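Emp46p (Saccharomyces cerevisiae, PDB 2A6V) serves as a cargo receptor in glycoprotein secretion, recognising carbohydrate through a lectin domain that does not depend on calcium. Local coordinates at residues A[72-77]-A[208-213]. Sequence-based numbering, arbitrary orientation.
Sequences FRSFGF and ESFEIL
Phe72 meets Ile212 as a non-hydrogen-bonded antiparallel pair: Phe72 CB lies 4.0 Å from Ile212 CD1, while the ring turns away from this neighbour to pack on Leu85 of the facing sheet. Arg73 and Glu211 form the next, hydrogen-bonded pair, with Arg73 N to Glu211 O at 3.0 Å and Glu211 N to Arg73 O at 2.9 Å. On the face they share with Phe75 and Ser209, the extended Arg73 chain brings its guanidinium side-on to Glu211 OE1, which lies in the guanidinium plane. Arg73 NE, 2.8 Å from Glu211 OE1 with an N-H...O angle of 154°, comes from above the carboxylate plane, whereas Arg73 NH2 donates to the syn lone pair of Glu211 OE1. Arg41 adds a second salt bridge to OE1, and Leu213 CD1 lies over one guanidinium face. These pairs join strands 66-75 and 209-218, central neighbours in one sheet of the legume-like lectin beta sandwich; Phe72, Ser74, Phe210 and Ile212 face its interior. Ser74 OG donates to the anti lone pair of Glu208 OE2, 2.5 Å away, its chi1 of 172° turning the hydroxyl toward that carboxylate. Phe75 and Ser209 form another hydrogen-bonded pair: Phe75 N bonds to Ser209 O at 2.9 Å, and Ser209 N returns a bond to Phe75 O. Ser209 OG reaches Glu211 OE2 at 2.7 Å, holding the carboxylate from its other oxygen. Beyond the strand, Phe77 CB rests 3.9 Å from Glu208 CA.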
loop_
_atom_site.group_PDB
_atom_site.type_symbol
_atom_site.label_atom_id
_atom_site.label_comp_id
_atom_site.label_asym_id
_atom_site.label_seq_id
_atom_site.Cartn_x
_atom_site.Cartn_y
_atom_site.Cartn_z
ATOM N N PHE A 72 3.269 -8.521 2.769
ATOM C CA PHE A 72 4.494 -7.812 2.427
ATOM C C PHE A 72 5.597 -8.141 3.423
ATOM O O PHE A 72 5.351 -8.682 4.496
ATOM C CB PHE A 72 4.223 -6.285 2.447
ATOM C CG PHE A 72 4.009 -5.746 3.831
ATOM C CD1 PHE A 72 5.082 -5.330 4.599
ATOM C CD2 PHE A 72 2.740 -5.738 4.392
ATOM C CE1 PHE A 72 4.892 -4.915 5.899
ATOM C CE2 PHE A 72 2.564 -5.302 5.700
ATOM C CZ PHE A 72 3.646 -4.882 6.424
ATOM N N ARG A 73 6.821 -7.806 3.083
ATOM C CA ARG A 73 7.884 -7.767 4.062
ATOM C C ARG A 73 8.964 -6.771 3.665
ATOM O O ARG A 73 9.055 -6.352 2.515
ATOM C CB ARG A 73 8.497 -9.149 4.278
ATOM C CG ARG A 73 9.213 -9.696 3.059
ATOM C CD ARG A 73 9.637 -11.133 3.253
ATOM N NE ARG A 73 10.261 -11.620 2.033
ATOM C CZ ARG A 73 10.531 -12.885 1.777
ATOM N NH1 ARG A 73 10.316 -13.833 2.666
ATOM N NH2 ARG A 73 11.075 -13.195 0.609
ATOM N N SER A 74 9.793 -6.419 4.628
ATOM C CA SER A 74 11.017 -5.694 4.378
ATOM C C SER A 74 12.134 -6.582 4.869
ATOM O O SER A 74 12.135 -6.985 6.013
ATOM C CB SER A 74 11.073 -4.388 5.158
ATOM O OG SER A 74 12.373 -3.823 5.019
ATOM N N PHE A 75 13.071 -6.890 3.986
ATOM C CA PHE A 75 14.170 -7.791 4.285
ATOM C C PHE A 75 15.526 -7.171 3.983
ATOM O O PHE A 75 15.701 -6.420 3.011
ATOM C CB PHE A 75 14.015 -9.080 3.474
ATOM C CG PHE A 75 15.119 -10.055 3.701
ATOM C CD1 PHE A 75 15.202 -10.748 4.892
ATOM C CD2 PHE A 75 16.094 -10.263 2.729
ATOM C CE1 PHE A 75 16.262 -11.647 5.116
ATOM C CE2 PHE A 75 17.137 -11.165 2.944
ATOM C CZ PHE A 75 17.216 -11.849 4.138
ATOM N N GLY A 76 16.506 -7.495 4.810
ATOM C CA GLY A 76 17.889 -7.205 4.497
ATOM C C GLY A 76 18.541 -6.008 5.153
ATOM O O GLY A 76 19.767 -5.858 5.091
ATOM N N PHE A 77 17.740 -5.138 5.760
ATOM C CA PHE A 77 18.269 -3.946 6.373
ATOM C C PHE A 77 17.474 -3.508 7.583
ATOM O O PHE A 77 16.263 -3.326 7.506
ATOM C CB PHE A 77 18.311 -2.767 5.399
ATOM C CG PHE A 77 18.822 -1.504 6.031
ATOM C CD1 PHE A 77 20.149 -1.416 6.454
ATOM C CD2 PHE A 77 17.981 -0.415 6.248
ATOM C CE1 PHE A 77 20.629 -0.269 7.053
ATOM C CE2 PHE A 77 18.471 0.733 6.846
ATOM C CZ PHE A 77 19.787 0.802 7.253
ATOM N N GLU A 208 17.506 -1.786 1.539
ATOM C CA GLU A 208 16.295 -2.372 2.116
ATOM C C GLU A 208 15.425 -2.971 1.008
ATOM O O GLU A 208 15.162 -2.331 -0.010
ATOM C CB GLU A 208 15.482 -1.313 2.886
ATOM C CG GLU A 208 14.382 -1.910 3.740
ATOM C CD GLU A 208 13.831 -0.958 4.817
ATOM O OE1 GLU A 208 14.206 0.238 4.887
ATOM O OE2 GLU A 208 13.015 -1.435 5.619
ATOM N N SER A 209 14.977 -4.205 1.197
ATOM C CA SER A 209 14.209 -4.895 0.172
ATOM C C SER A 209 12.740 -4.932 0.566
ATOM O O SER A 209 12.319 -5.771 1.372
ATOM C CB SER A 209 14.753 -6.309 -0.061
ATOM O OG SER A 209 14.094 -6.885 -1.184
ATOM N N PHE A 210 11.966 -4.023 -0.000
ATOM C CA PHE A 210 10.524 -4.001 0.208
ATOM C C PHE A 210 9.871 -4.921 -0.794
ATOM O O PHE A 210 10.069 -4.770 -1.997
ATOM C CB PHE A 210 9.977 -2.579 0.064
ATOM C CG PHE A 210 10.449 -1.638 1.146
ATOM C CD1 PHE A 210 9.944 -1.745 2.434
ATOM C CD2 PHE A 210 11.396 -0.669 0.881
ATOM C CE1 PHE A 210 10.338 -0.874 3.429
ATOM C CE2 PHE A 210 11.812 0.203 1.897
ATOM C CZ PHE A 210 11.264 0.080 3.167
ATOM N N GLU A 211 9.082 -5.861 -0.296
ATOM C CA GLU A 211 8.576 -6.980 -1.102
ATOM C C GLU A 211 7.093 -7.188 -0.910
ATOM O O GLU A 211 6.585 -7.038 0.202
ATOM C CB GLU A 211 9.320 -8.257 -0.766
ATOM C CG GLU A 211 10.826 -8.073 -0.775
ATOM C CD GLU A 211 11.626 -9.337 -0.577
ATOM O OE1 GLU A 211 11.022 -10.414 -0.393
ATOM O OE2 GLU A 211 12.866 -9.259 -0.621
ATOM N N ILE A 212 6.398 -7.556 -1.989
ATOM C CA ILE A 212 4.974 -7.886 -1.968
ATOM C C ILE A 212 4.822 -9.379 -2.312
ATOM O O ILE A 212 5.209 -9.809 -3.410
ATOM C CB ILE A 212 4.180 -7.009 -2.958
ATOM C CG1 ILE A 212 4.347 -5.512 -2.625
ATOM C CG2 ILE A 212 2.738 -7.396 -2.970
ATOM C CD1 ILE A 212 3.766 -5.066 -1.287
ATOM N N LEU A 213 4.225 -10.147 -1.417
ATOM C CA LEU A 213 4.072 -11.586 -1.613
ATOM C C LEU A 213 2.676 -11.960 -2.097
ATOM O O LEU A 213 2.512 -12.961 -2.805
ATOM C CB LEU A 213 4.367 -12.334 -0.309
ATOM C CG LEU A 213 5.849 -12.564 -0.026
ATOM C CD1 LEU A 213 6.597 -11.287 0.219
ATOM C CD2 LEU A 213 5.949 -13.523 1.138
#